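Local coordinates for protein myosin-17 (Arabidopsis thaliana, PDB 7KFL) that probably recruits cargo through its globular tail domain, as the cargo-binding region of a plant class XI myosin motor, at residues 180-185 with 213-218; 188-193 with 261-266; 217-222 with 281-286. All blocks are in the same frame, centred on the assembly; numbering follows the deposited sequence.

Contact 1: residues 180-185 with 213-218; sequences PLLGLC and AHWQSI
C185 aims its sulfur straight down on the indole of W215: SG stands 3.2 Å from the centroid of the six-membered ring, on its normal, a Cys sulfur-aromatic contact over the face. SG is anti to the carbonyl carbon (chi1 -77°), which swings it over the ring; CB of C185 also lies over this face, nearest CH2 of W215. The indole reaches this place although its CB bond points away from helix 150-186; L182 crosses it at about a right angle, its CD2 4.1 Å from CZ3 of W215. H214 receives L184 in a similar way. CB of L184 rests over the face of the imidazole in a CH-pi contact, 3.6 Å from CD2 of H214, and its CD1 also nears CE1, the two side chains being crossed. Beside these aromatic contacts, L181 and I218 run past each other in opposite directions, CB of L181 3.5 Å from CG1 of I218, and CD1 of L181 also lies against CB of S217. CD1 of I218 meets CD2 of L182 at 3.6 Å. Replacing the tryptophan W215 by an alanine is likely to deprive the C185 sulfur of its aromatic floor and open a gap beside L182. Y272 of helix 267-287 and L254 of helix 236-260 also touch the indole. The axes of the two segments approach to 9.2 Å at 162°, an antiparallel helix packing within the helical bundle of a myosin globular tail.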
ATOM      1  N   PRO A 180     -10.843   7.645  -9.573  1.00 56.38           N
ATOM      2  CA  PRO A 180     -11.636   8.129 -10.706  1.00 56.27           C
ATOM      3  C   PRO A 180     -11.413   7.335 -12.006  1.00 55.77           C
ATOM      4  O   PRO A 180     -12.334   7.260 -12.798  1.00 56.15           O
ATOM      5  CB  PRO A 180     -11.171   9.583 -10.905  1.00 56.33           C
ATOM      6  CG  PRO A 180     -10.493   9.949  -9.605  1.00 56.48           C
ATOM      7  CD  PRO A 180      -9.884   8.656  -9.107  1.00 56.18           C
ATOM      8  N   LEU A 181     -10.211   6.772 -12.192  1.00 54.98           N
ATOM      9  CA  LEU A 181      -9.833   5.979 -13.397  1.00 54.13           C
ATOM     10  C   LEU A 181     -10.580   4.640 -13.377  1.00 53.27           C
ATOM     11  O   LEU A 181     -11.107   4.241 -14.435  1.00 54.58           O
ATOM     12  CB  LEU A 181      -8.316   5.759 -13.423  1.00 53.57           C
ATOM     13  CG  LEU A 181      -7.450   7.018 -13.400  1.00 53.46           C
ATOM     14  CD1 LEU A 181      -5.974   6.650 -13.423  1.00 53.34           C
ATOM     15  CD2 LEU A 181      -7.784   7.944 -14.560  1.00 53.91           C
ATOM     16  N   LEU A 182     -10.618   3.975 -12.219  1.00 52.19           N
ATOM     17  CA  LEU A 182     -11.439   2.755 -11.989  1.00 51.29           C
ATOM     18  C   LEU A 182     -12.918   3.134 -12.140  1.00 51.40           C
ATOM     19  O   LEU A 182     -13.674   2.350 -12.749  1.00 50.94           O
ATOM     20  CB  LEU A 182     -11.128   2.188 -10.600  1.00 50.61           C
ATOM     21  CG  LEU A 182      -9.706   1.655 -10.415  1.00 50.10           C
ATOM     22  CD1 LEU A 182      -9.396   1.424  -8.944  1.00 49.78           C
ATOM     23  CD2 LEU A 182      -9.492   0.378 -11.211  1.00 50.13           C
ATOM     24  N   GLY A 183     -13.298   4.315 -11.637  1.00 51.41           N
ATOM     25  CA  GLY A 183     -14.624   4.929 -11.847  1.00 52.09           C
ATOM     26  C   GLY A 183     -15.023   4.923 -13.313  1.00 52.93           C
ATOM     27  O   GLY A 183     -16.198   4.629 -13.599  1.00 53.46           O
ATOM     28  N   LEU A 184     -14.080   5.227 -14.213  1.00 53.36           N
ATOM     29  CA  LEU A 184     -14.313   5.284 -15.684  1.00 53.66           C
ATOM     30  C   LEU A 184     -14.245   3.871 -16.281  1.00 53.28           C
ATOM     31  O   LEU A 184     -15.000   3.611 -17.236  1.00 53.77           O
ATOM     32  CB  LEU A 184     -13.288   6.223 -16.335  1.00 53.76           C
ATOM     33  CG  LEU A 184     -13.407   7.702 -15.963  1.00 53.93           C
ATOM     34  CD1 LEU A 184     -12.218   8.488 -16.489  1.00 54.38           C
ATOM     35  CD2 LEU A 184     -14.702   8.308 -16.482  1.00 54.47           C
ATOM     36  N   CYS A 185     -13.383   2.995 -15.749  1.00 53.10           N
ATOM     37  CA  CYS A 185     -13.291   1.558 -16.140  1.00 53.55           C
ATOM     38  C   CYS A 185     -14.638   0.863 -15.898  1.00 54.06           C
ATOM     39  O   CYS A 185     -15.060   0.086 -16.769  1.00 54.39           O
ATOM     40  CB  CYS A 185     -12.199   0.819 -15.372  1.00 53.05           C
ATOM     41  SG  CYS A 185     -10.520   1.164 -15.959  1.00 53.17           S
ATOM     42  N   ALA A 213      -7.568   2.853 -22.637  1.00 56.85           N
ATOM     43  CA  ALA A 213      -6.572   3.889 -22.268  1.00 55.98           C
ATOM     44  C   ALA A 213      -6.614   4.150 -20.757  1.00 54.57           C
ATOM     45  O   ALA A 213      -5.569   4.519 -20.192  1.00 54.94           O
ATOM     46  CB  ALA A 213      -6.827   5.154 -23.051  1.00 56.41           C
ATOM     47  N   HIS A 214      -7.778   3.969 -20.128  1.00 53.41           N
ATOM     48  CA  HIS A 214      -7.997   4.183 -18.673  1.00 52.13           C
ATOM     49  C   HIS A 214      -7.141   3.202 -17.862  1.00 51.59           C
ATOM     50  O   HIS A 214      -6.605   3.618 -16.818  1.00 51.41           O
ATOM     51  CB  HIS A 214      -9.490   4.092 -18.336  1.00 51.59           C
ATOM     52  CG  HIS A 214     -10.297   5.200 -18.925  1.00 51.88           C
ATOM     53  ND1 HIS A 214      -9.789   6.476 -19.086  1.00 52.04           N
ATOM     54  CD2 HIS A 214     -11.572   5.241 -19.371  1.00 51.82           C
ATOM     55  CE1 HIS A 214     -10.713   7.252 -19.615  1.00 52.25           C
ATOM     56  NE2 HIS A 214     -11.816   6.519 -19.797  1.00 52.14           N
ATOM     57  N   TRP A 215      -7.011   1.954 -18.324  1.00 51.58           N
ATOM     58  CA  TRP A 215      -6.114   0.938 -17.708  1.00 51.65           C
ATOM     59  C   TRP A 215      -4.667   1.431 -17.796  1.00 51.97           C
ATOM     60  O   TRP A 215      -3.918   1.239 -16.821  1.00 52.78           O
ATOM     61  CB  TRP A 215      -6.274  -0.433 -18.373  1.00 51.99           C
ATOM     62  CG  TRP A 215      -7.649  -1.014 -18.254  1.00 52.11           C
ATOM     63  CD1 TRP A 215      -8.495  -1.330 -19.276  1.00 52.77           C
ATOM     64  CD2 TRP A 215      -8.343  -1.356 -17.041  1.00 52.10           C
ATOM     65  NE1 TRP A 215      -9.662  -1.849 -18.787  1.00 52.38           N
ATOM     66  CE2 TRP A 215      -9.600  -1.875 -17.420  1.00 52.20           C
ATOM     67  CE3 TRP A 215      -8.026  -1.283 -15.679  1.00 51.87           C
ATOM     68  CZ2 TRP A 215     -10.539  -2.311 -16.486  1.00 51.93           C
ATOM     69  CZ3 TRP A 215      -8.955  -1.712 -14.755  1.00 51.51           C
ATOM     70  CH2 TRP A 215     -10.193  -2.216 -15.158  1.00 51.97           C
ATOM     71  N   GLN A 216      -4.306   2.047 -18.926  1.00 52.06           N
ATOM     72  CA  GLN A 216      -2.954   2.609 -19.185  1.00 51.75           C
ATOM     73  C   GLN A 216      -2.719   3.830 -18.284  1.00 51.33           C
ATOM     74  O   GLN A 216      -1.578   3.989 -17.810  1.00 51.93           O
ATOM     75  CB  GLN A 216      -2.795   2.929 -20.673  1.00 52.20           C
ATOM     76  CG  GLN A 216      -2.772   1.680 -21.547  1.00 52.25           C
ATOM     77  CD  GLN A 216      -2.829   1.968 -23.028  1.00 52.29           C
ATOM     78  OE1 GLN A 216      -2.734   3.111 -23.476  1.00 51.63           O
ATOM     79  NE2 GLN A 216      -2.986   0.912 -23.810  1.00 52.12           N
ATOM     80  N   SER A 217      -3.748   4.648 -18.040  1.00 50.95           N
ATOM     81  CA  SER A 217      -3.688   5.824 -17.128  1.00 51.45           C
ATOM     82  C   SER A 217      -3.324   5.370 -15.707  1.00 51.58           C
ATOM     83  O   SER A 217      -2.510   6.057 -15.053  1.00 52.09           O
ATOM     84  CB  SER A 217      -4.982   6.598 -17.131  1.00 51.34           C
ATOM     85  OG  SER A 217      -5.334   6.992 -18.446  1.00 52.16           O
ATOM     86  N   ILE A 218      -3.916   4.261 -15.251  1.00 51.36           N
ATOM     87  CA  ILE A 218      -3.678   3.661 -13.904  1.00 51.11           C
ATOM     88  C   ILE A 218      -2.220   3.189 -13.826  1.00 51.10           C
ATOM     89  O   ILE A 218      -1.551   3.511 -12.822  1.00 51.89           O
ATOM     90  CB  ILE A 218      -4.690   2.529 -13.619  1.00 51.10           C
ATOM     91  CG1 ILE A 218      -6.089   3.094 -13.355  1.00 51.30           C
ATOM     92  CG2 ILE A 218      -4.221   1.638 -12.475  1.00 50.73           C
ATOM     93  CD1 ILE A 218      -7.193   2.062 -13.366  1.00 51.45           C
TER

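Contact 2: residues 188-193 with 261-266; sequences APRTSR and RRECCS
P189 packs its ring against the turn at E263: CB lies 3.5 Å from the backbone O of E263 and 3.6 Å from CG of the same residue. The neighbouring ring carbon, CG of P189, reaches SG of C264 at 4.1 Å, so the proline edge touches both the backbone and two side chains. R190 adds an aliphatic touch. Its CD sits 3.5 Å from OE2 of E263, while its NE stays 4.7 Å from that oxygen; the carboxylate thus meets the methylenes instead of the charged end, and the guanidinium and carboxylate planes stand 52° apart. E263 has CG between its backbone N and carbonyl carbon (chi1 65°), and a bend at chi2 then carries the carboxylate toward R190. R261 borders the same spot, its NH1 5.1 Å from NE of R190, and the carboxylate, lying beside both arginines, would probably offset part of their like charge.

S192, the first residue past the short helix, bonds O of A188 through both N and OG, from opposite faces of its carbonyl plane, the OG bond being 3.0 Å; Q208 bonds to the same OG. On the other side, S266 N-caps helix 267-287: its OG bonds the backbone N of N269 and also makes a weak bond to O of E263. R262 lies against W343 in a cation-pi contact, and its O accepts from the indole N. Helix 188-191 sits against the turn joining helices 236-260 and 267-287, with L211 of helix 205-231 touching A188, and I186 of helix 150-186 touching R261 and C264.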
ATOM      1  N   ALA A 188     -17.589   1.792 -18.272  1.00 62.56           N
ATOM      2  CA  ALA A 188     -17.311   1.386 -19.672  1.00 63.39           C
ATOM      3  C   ALA A 188     -18.557   0.780 -20.319  1.00 64.98           C
ATOM      4  O   ALA A 188     -18.853   1.097 -21.469  1.00 65.47           O
ATOM      5  CB  ALA A 188     -16.137   0.437 -19.720  1.00 62.92           C
ATOM      6  N   PRO A 189     -19.317  -0.108 -19.634  1.00 66.10           N
ATOM      7  CA  PRO A 189     -20.580  -0.617 -20.175  1.00 67.78           C
ATOM      8  C   PRO A 189     -21.576   0.508 -20.493  1.00 70.39           C
ATOM      9  O   PRO A 189     -22.160   0.479 -21.558  1.00 72.32           O
ATOM     10  CB  PRO A 189     -21.110  -1.520 -19.050  1.00 67.28           C
ATOM     11  CG  PRO A 189     -19.859  -1.950 -18.326  1.00 66.23           C
ATOM     12  CD  PRO A 189     -19.008  -0.699 -18.323  1.00 65.94           C
ATOM     13  N   ARG A 190     -21.728   1.469 -19.577  1.00 73.50           N
ATOM     14  CA  ARG A 190     -22.678   2.610 -19.701  1.00 77.72           C
ATOM     15  C   ARG A 190     -22.151   3.614 -20.734  1.00 80.55           C
ATOM     16  O   ARG A 190     -22.986   4.236 -21.421  1.00 81.75           O
ATOM     17  CB  ARG A 190     -22.908   3.265 -18.335  1.00 79.09           C
ATOM     18  CG  ARG A 190     -23.802   2.455 -17.406  1.00 80.03           C
ATOM     19  CD  ARG A 190     -23.818   2.994 -15.987  1.00 81.37           C
ATOM     20  NE  ARG A 190     -24.291   4.371 -15.919  1.00 82.51           N
ATOM     21  CZ  ARG A 190     -25.567   4.750 -15.962  1.00 83.19           C
ATOM     22  NH1 ARG A 190     -26.535   3.855 -16.076  1.00 83.63           N
ATOM     23  NH2 ARG A 190     -25.872   6.034 -15.893  1.00 84.22           N
ATOM     24  N   THR A 191     -20.825   3.766 -20.842  1.00 83.69           N
ATOM     25  CA  THR A 191     -20.142   4.672 -21.808  1.00 85.41           C
ATOM     26  C   THR A 191     -20.331   4.142 -23.237  1.00 87.17           C
ATOM     27  O   THR A 191     -20.407   4.975 -24.161  1.00 89.49           O
ATOM     28  CB  THR A 191     -18.655   4.845 -21.473  1.00 84.66           C
ATOM     29  OG1 THR A 191     -18.535   5.150 -20.081  1.00 84.76           O
ATOM     30  CG2 THR A 191     -17.995   5.939 -22.282  1.00 84.50           C
ATOM     31  N   SER A 192     -20.405   2.815 -23.406  1.00 88.08           N
ATOM     32  CA  SER A 192     -20.693   2.128 -24.695  1.00 89.52           C
ATOM     33  C   SER A 192     -22.211   2.077 -24.925  1.00 92.39           C
ATOM     34  O   SER A 192     -22.723   0.982 -25.236  1.00 92.89           O
ATOM     35  CB  SER A 192     -20.084   0.747 -24.716  1.00 88.30           C
ATOM     36  OG  SER A 192     -18.686   0.806 -24.479  1.00 88.15           O
ATOM     37  N   ARG A 193     -22.885   3.227 -24.788  1.00 95.46           N
ATOM     38  CA  ARG A 193     -24.366   3.402 -24.839  1.00 97.77           C
ATOM     39  C   ARG A 193     -25.055   2.058 -25.109  1.00 97.42           C
ATOM     40  O   ARG A 193     -25.533   1.457 -24.125  1.00 96.66           O
ATOM     41  CB  ARG A 193     -24.760   4.430 -25.906  1.00 99.81           C
ATOM     42  CG  ARG A 193     -24.162   5.816 -25.695  1.00100.82           C
ATOM     43  CD  ARG A 193     -23.037   6.199 -26.646  1.00102.02           C
ATOM     44  NE  ARG A 193     -22.199   5.088 -27.093  1.00102.56           N
ATOM     45  CZ  ARG A 193     -22.319   4.443 -28.255  1.00103.33           C
ATOM     46  NH1 ARG A 193     -23.263   4.772 -29.124  1.00104.12           N
ATOM     47  NH2 ARG A 193     -21.492   3.452 -28.545  1.00103.10           N
ATOM     48  N   ARG A 261     -23.402  -4.234 -10.214  1.00 57.07           N
ATOM     49  CA  ARG A 261     -23.790  -3.607 -11.509  1.00 56.91           C
ATOM     50  C   ARG A 261     -24.125  -4.705 -12.524  1.00 57.83           C
ATOM     51  O   ARG A 261     -23.212  -5.477 -12.882  1.00 57.24           O
ATOM     52  CB  ARG A 261     -22.676  -2.704 -12.040  1.00 55.87           C
ATOM     53  CG  ARG A 261     -22.218  -1.640 -11.055  1.00 55.42           C
ATOM     54  CD  ARG A 261     -21.619  -0.451 -11.777  1.00 55.26           C
ATOM     55  NE  ARG A 261     -21.304   0.641 -10.871  1.00 54.62           N
ATOM     56  CZ  ARG A 261     -21.095   1.901 -11.237  1.00 55.10           C
ATOM     57  NH1 ARG A 261     -21.165   2.256 -12.511  1.00 55.64           N
ATOM     58  NH2 ARG A 261     -20.815   2.810 -10.320  1.00 55.45           N
ATOM     59  N   ARG A 262     -25.387  -4.761 -12.957  1.00 59.51           N
ATOM     60  CA  ARG A 262     -25.900  -5.734 -13.956  1.00 60.57           C
ATOM     61  C   ARG A 262     -25.061  -5.612 -15.233  1.00 59.37           C
ATOM     62  O   ARG A 262     -24.559  -6.650 -15.708  1.00 58.04           O
ATOM     63  CB  ARG A 262     -27.390  -5.486 -14.210  1.00 63.70           C
ATOM     64  CG  ARG A 262     -28.074  -6.537 -15.074  1.00 65.71           C
ATOM     65  CD  ARG A 262     -28.160  -6.129 -16.534  1.00 67.79           C
ATOM     66  NE  ARG A 262     -28.955  -7.057 -17.329  1.00 69.61           N
ATOM     67  CZ  ARG A 262     -29.222  -6.914 -18.624  1.00 70.44           C
ATOM     68  NH1 ARG A 262     -28.757  -5.869 -19.292  1.00 70.81           N
ATOM     69  NH2 ARG A 262     -29.955  -7.819 -19.250  1.00 70.81           N
ATOM     70  N   GLU A 263     -24.878  -4.379 -15.724  1.00 58.76           N
ATOM     71  CA  GLU A 263     -24.193  -4.051 -17.005  1.00 58.19           C
ATOM     72  C   GLU A 263     -22.729  -4.520 -16.997  1.00 57.75           C
ATOM     73  O   GLU A 263     -22.199  -4.757 -18.101  1.00 58.40           O
ATOM     74  CB  GLU A 263     -24.271  -2.551 -17.308  1.00 58.46           C
ATOM     75  CG  GLU A 263     -23.527  -1.661 -16.324  1.00 58.67           C
ATOM     76  CD  GLU A 263     -24.340  -1.184 -15.134  1.00 59.42           C
ATOM     77  OE1 GLU A 263     -25.341  -1.849 -14.795  1.00 59.75           O
ATOM     78  OE2 GLU A 263     -23.968  -0.145 -14.545  1.00 59.14           O
ATOM     79  N   CYS A 264     -22.090  -4.624 -15.824  1.00 56.95           N
ATOM     80  CA  CYS A 264     -20.681  -5.088 -15.673  1.00 56.21           C
ATOM     81  C   CYS A 264     -20.617  -6.621 -15.679  1.00 56.32           C
ATOM     82  O   CYS A 264     -19.516  -7.161 -15.882  1.00 55.40           O
ATOM     83  CB  CYS A 264     -20.047  -4.570 -14.389  1.00 55.35           C
ATOM     84  SG  CYS A 264     -19.949  -2.763 -14.313  1.00 55.01           S
ATOM     85  N   CYS A 265     -21.751  -7.290 -15.461  1.00 57.78           N
ATOM     86  CA  CYS A 265     -21.863  -8.770 -15.391  1.00 58.67           C
ATOM     87  C   CYS A 265     -22.247  -9.309 -16.776  1.00 59.01           C
ATOM     88  O   CYS A 265     -23.305  -9.947 -16.898  1.00 60.67           O
ATOM     89  CB  CYS A 265     -22.860  -9.178 -14.314  1.00 59.44           C
ATOM     90  SG  CYS A 265     -22.439 -10.750 -13.517  1.00 61.07           S
ATOM     91  N   SER A 266     -21.409  -9.044 -17.782  1.00 58.92           N
ATOM     92  CA  SER A 266     -21.614  -9.445 -19.199  1.00 58.53           C
ATOM     93  C   SER A 266     -20.333 -10.078 -19.750  1.00 58.42           C
ATOM     94  O   SER A 266     -19.279  -9.964 -19.096  1.00 57.77           O
ATOM     95  CB  SER A 266     -22.047  -8.273 -20.043  1.00 58.03           C
ATOM     96  OG  SER A 266     -21.047  -7.266 -20.071  1.00 57.20           O
TER

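Contact 3: residues 217-222 with 281-286; sequences SIRKSL and EQWCIE
R219 and W283 mark the nearest backbone approach, 6.5 Å between their CA atoms, of two helical segments whose axes run 10.5 Å apart and nearly parallel, at 24°. W283 extends into the gap with CG anti to the backbone N (chi1 178°), which turns one indole face to L222. CB of L222 stands 3.2 Å from NE1 of W283, over the five-membered part of the ring, and CD1 of L222 lies 4.0 Å from that ring's centroid, almost on its normal, a CH-pi contact. The leucine side chain and the indole cross at about a right angle. The backbone O of R219 also approaches the indole, 3.7 Å from CD1 of W283.

R219 passes W283 in the opposite direction, its CG against CB of the tryptophan. Its chain is extended from CG to NE and lays the guanidinium over the backbone of the second helix, with N of W283 and CB of Q282 over one face, the latter 3.6 Å from NH1 of R219. R219 and Q282 lie side by side, pointing the same way, and a water joins their ends: it donates to OE1 of Q282 at 2.9 Å and accepts a weak bond from NH1 of R219. CG of E286 meets the guanidinium edge, but its OE2 remains 4.7 Å from NH2 of R219, so any attraction between the opposite charges is probably weak and long-range. E279 gives the arginine a long, weak ion pair.

On the buried side, F243 and F247 of helix 236-260 meet the W283 ring and touch L222. Helix 205-231 is thus wedged among helices 267-287, 236-260 and 150-186, the last bonding S221 OG through E177.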
ATOM      1  N   SER A 217      -3.748   4.648 -18.040  1.00 50.95           N
ATOM      2  CA  SER A 217      -3.688   5.824 -17.128  1.00 51.45           C
ATOM      3  C   SER A 217      -3.324   5.370 -15.707  1.00 51.58           C
ATOM      4  O   SER A 217      -2.510   6.057 -15.053  1.00 52.09           O
ATOM      5  CB  SER A 217      -4.982   6.598 -17.131  1.00 51.34           C
ATOM      6  OG  SER A 217      -5.334   6.992 -18.446  1.00 52.16           O
ATOM      7  N   ILE A 218      -3.916   4.261 -15.251  1.00 51.36           N
ATOM      8  CA  ILE A 218      -3.678   3.661 -13.904  1.00 51.11           C
ATOM      9  C   ILE A 218      -2.220   3.189 -13.826  1.00 51.10           C
ATOM     10  O   ILE A 218      -1.551   3.511 -12.822  1.00 51.89           O
ATOM     11  CB  ILE A 218      -4.690   2.529 -13.619  1.00 51.10           C
ATOM     12  CG1 ILE A 218      -6.089   3.094 -13.355  1.00 51.30           C
ATOM     13  CG2 ILE A 218      -4.221   1.638 -12.475  1.00 50.73           C
ATOM     14  CD1 ILE A 218      -7.193   2.062 -13.366  1.00 51.45           C
ATOM     15  N   ARG A 219      -1.756   2.469 -14.851  1.00 50.86           N
ATOM     16  CA  ARG A 219      -0.372   1.931 -14.959  1.00 51.33           C
ATOM     17  C   ARG A 219       0.652   3.072 -14.829  1.00 51.66           C
ATOM     18  O   ARG A 219       1.704   2.845 -14.199  1.00 51.38           O
ATOM     19  CB  ARG A 219      -0.193   1.193 -16.289  1.00 51.43           C
ATOM     20  CG  ARG A 219       1.086   0.374 -16.371  1.00 51.73           C
ATOM     21  CD  ARG A 219       1.259  -0.283 -17.726  1.00 52.42           C
ATOM     22  NE  ARG A 219       2.600  -0.829 -17.888  1.00 52.96           N
ATOM     23  CZ  ARG A 219       2.983  -1.642 -18.868  1.00 53.51           C
ATOM     24  NH1 ARG A 219       2.127  -2.028 -19.800  1.00 54.05           N
ATOM     25  NH2 ARG A 219       4.230  -2.074 -18.905  1.00 54.15           N
ATOM     26  N   LYS A 220       0.356   4.243 -15.403  1.00 52.14           N
ATOM     27  CA  LYS A 220       1.225   5.452 -15.346  1.00 53.14           C
ATOM     28  C   LYS A 220       1.311   5.952 -13.900  1.00 52.91           C
ATOM     29  O   LYS A 220       2.441   6.189 -13.422  1.00 53.03           O
ATOM     30  CB  LYS A 220       0.707   6.553 -16.277  1.00 54.11           C
ATOM     31  CG  LYS A 220       1.167   6.437 -17.725  1.00 55.06           C
ATOM     32  CD  LYS A 220       0.725   7.587 -18.606  1.00 55.97           C
ATOM     33  CE  LYS A 220      -0.760   7.572 -18.902  1.00 55.87           C
ATOM     34  NZ  LYS A 220      -1.106   8.493 -20.011  1.00 56.84           N
ATOM     35  N   SER A 221       0.159   6.102 -13.237  1.00 52.98           N
ATOM     36  CA  SER A 221       0.044   6.553 -11.824  1.00 52.37           C
ATOM     37  C   SER A 221       0.802   5.587 -10.904  1.00 51.67           C
ATOM     38  O   SER A 221       1.502   6.074 -10.006  1.00 52.13           O
ATOM     39  CB  SER A 221      -1.398   6.706 -11.409  1.00 52.27           C
ATOM     40  OG  SER A 221      -2.008   7.795 -12.091  1.00 52.43           O
ATOM     41  N   LEU A 222       0.685   4.275 -11.129  1.00 50.90           N
ATOM     42  CA  LEU A 222       1.434   3.249 -10.352  1.00 50.83           C
ATOM     43  C   LEU A 222       2.938   3.513 -10.490  1.00 50.97           C
ATOM     44  O   LEU A 222       3.622   3.529  -9.454  1.00 51.59           O
ATOM     45  CB  LEU A 222       1.077   1.841 -10.847  1.00 51.13           C
ATOM     46  CG  LEU A 222      -0.348   1.361 -10.566  1.00 50.69           C
ATOM     47  CD1 LEU A 222      -0.555  -0.045 -11.109  1.00 50.93           C
ATOM     48  CD2 LEU A 222      -0.666   1.397  -9.080  1.00 50.58           C
ATOM     49  N   GLU A 281      -0.810  -6.716 -14.960  1.00 57.51           N
ATOM     50  CA  GLU A 281       0.131  -7.869 -14.914  1.00 58.93           C
ATOM     51  C   GLU A 281       1.490  -7.413 -15.457  1.00 59.84           C
ATOM     52  O   GLU A 281       2.514  -7.718 -14.813  1.00 59.51           O
ATOM     53  CB  GLU A 281      -0.398  -9.056 -15.725  1.00 59.89           C
ATOM     54  CG  GLU A 281       0.361 -10.348 -15.469  1.00 60.64           C
ATOM     55  CD  GLU A 281      -0.065 -11.534 -16.319  1.00 61.93           C
ATOM     56  OE1 GLU A 281      -1.023 -11.390 -17.109  1.00 62.86           O
ATOM     57  OE2 GLU A 281       0.566 -12.601 -16.189  1.00 63.01           O
ATOM     58  N   GLN A 282       1.482  -6.710 -16.597  1.00 60.92           N
ATOM     59  CA  GLN A 282       2.695  -6.177 -17.277  1.00 62.12           C
ATOM     60  C   GLN A 282       3.450  -5.247 -16.321  1.00 60.70           C
ATOM     61  O   GLN A 282       4.691  -5.361 -16.248  1.00 60.38           O
ATOM     62  CB  GLN A 282       2.320  -5.460 -18.578  1.00 63.75           C
ATOM     63  CG  GLN A 282       2.211  -6.392 -19.777  1.00 65.71           C
ATOM     64  CD  GLN A 282       3.541  -6.998 -20.159  1.00 68.27           C
ATOM     65  OE1 GLN A 282       4.592  -6.372 -20.028  1.00 69.63           O
ATOM     66  NE2 GLN A 282       3.507  -8.230 -20.642  1.00 69.91           N
ATOM     67  N   TRP A 283       2.725  -4.375 -15.612  1.00 58.77           N
ATOM     68  CA  TRP A 283       3.287  -3.445 -14.596  1.00 57.82           C
ATOM     69  C   TRP A 283       3.999  -4.236 -13.490  1.00 57.68           C
ATOM     70  O   TRP A 283       5.082  -3.793 -13.061  1.00 58.17           O
ATOM     71  CB  TRP A 283       2.200  -2.534 -14.011  1.00 56.67           C
ATOM     72  CG  TRP A 283       2.731  -1.629 -12.945  1.00 56.24           C
ATOM     73  CD1 TRP A 283       3.179  -0.349 -13.096  1.00 56.16           C
ATOM     74  CD2 TRP A 283       2.928  -1.964 -11.560  1.00 56.18           C
ATOM     75  NE1 TRP A 283       3.619   0.142 -11.896  1.00 56.32           N
ATOM     76  CE2 TRP A 283       3.481  -0.826 -10.937  1.00 55.89           C
ATOM     77  CE3 TRP A 283       2.687  -3.106 -10.787  1.00 56.30           C
ATOM     78  CZ2 TRP A 283       3.789  -0.802  -9.578  1.00 56.11           C
ATOM     79  CZ3 TRP A 283       2.992  -3.082  -9.445  1.00 55.69           C
ATOM     80  CH2 TRP A 283       3.536  -1.944  -8.852  1.00 56.31           C
ATOM     81  N   CYS A 284       3.400  -5.339 -13.029  1.00 56.95           N
ATOM     82  CA  CYS A 284       3.939  -6.209 -11.948  1.00 57.12           C
ATOM     83  C   CYS A 284       5.248  -6.862 -12.410  1.00 58.42           C
ATOM     84  O   CYS A 284       6.155  -7.027 -11.568  1.00 58.81           O
ATOM     85  CB  CYS A 284       2.935  -7.279 -11.528  1.00 56.83           C
ATOM     86  SG  CYS A 284       1.463  -6.618 -10.699  1.00 54.90           S
ATOM     87  N   ILE A 285       5.344  -7.206 -13.698  1.00 59.57           N
ATOM     88  CA  ILE A 285       6.544  -7.855 -14.310  1.00 61.30           C
ATOM     89  C   ILE A 285       7.659  -6.807 -14.437  1.00 62.29           C
ATOM     90  O   ILE A 285       8.810  -7.125 -14.065  1.00 61.99           O
ATOM     91  CB  ILE A 285       6.189  -8.505 -15.663  1.00 61.67           C
ATOM     92  CG1 ILE A 285       5.140  -9.609 -15.499  1.00 61.56           C
ATOM     93  CG2 ILE A 285       7.435  -9.026 -16.367  1.00 62.59           C
ATOM     94  CD1 ILE A 285       4.372  -9.922 -16.762  1.00 61.81           C
ATOM     95  N   GLU A 286       7.323  -5.613 -14.942  1.00 63.00           N
ATOM     96  CA  GLU A 286       8.266  -4.478 -15.141  1.00 64.40           C
ATOM     97  C   GLU A 286       8.803  -4.020 -13.780  1.00 63.89           C
ATOM     98  O   GLU A 286      10.034  -3.881 -13.653  1.00 64.57           O
ATOM     99  CB  GLU A 286       7.579  -3.321 -15.877  1.00 65.37           C
ATOM    100  CG  GLU A 286       7.329  -3.594 -17.351  1.00 67.21           C
ATOM    101  CD  GLU A 286       8.543  -3.489 -18.264  1.00 69.63           C
ATOM    102  OE1 GLU A 286       9.529  -2.829 -17.872  1.00 71.69           O
ATOM    103  OE2 GLU A 286       8.498  -4.062 -19.374  1.00 70.51           O
TER
HETATM  104  O   HOH W   1       3.788  -4.177 -21.702  1.00 70.40           O

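In the fold
Contacts 1 and 3 share helix 205-231 and, on it, S217 and I218; their centres are about 12 Å apart. Contact 1 joins this helix to helix 150-186, contact 3 to helix 267-287, so one helix is packed from two directions by parts far apart in sequence. The centre of contact 2 is about 15 Å from that of contact 1 and about 24 Å from that of contact 3, nearer the surface, where helix 188-191, next after helix 150-186, meets the turn before helix 267-287. Along the chain the segments of contact 2 alternate with those of contacts 1 and 3. Together they join helices 150-186, 188-191, 205-231 and 267-287 into one helical body of the tail.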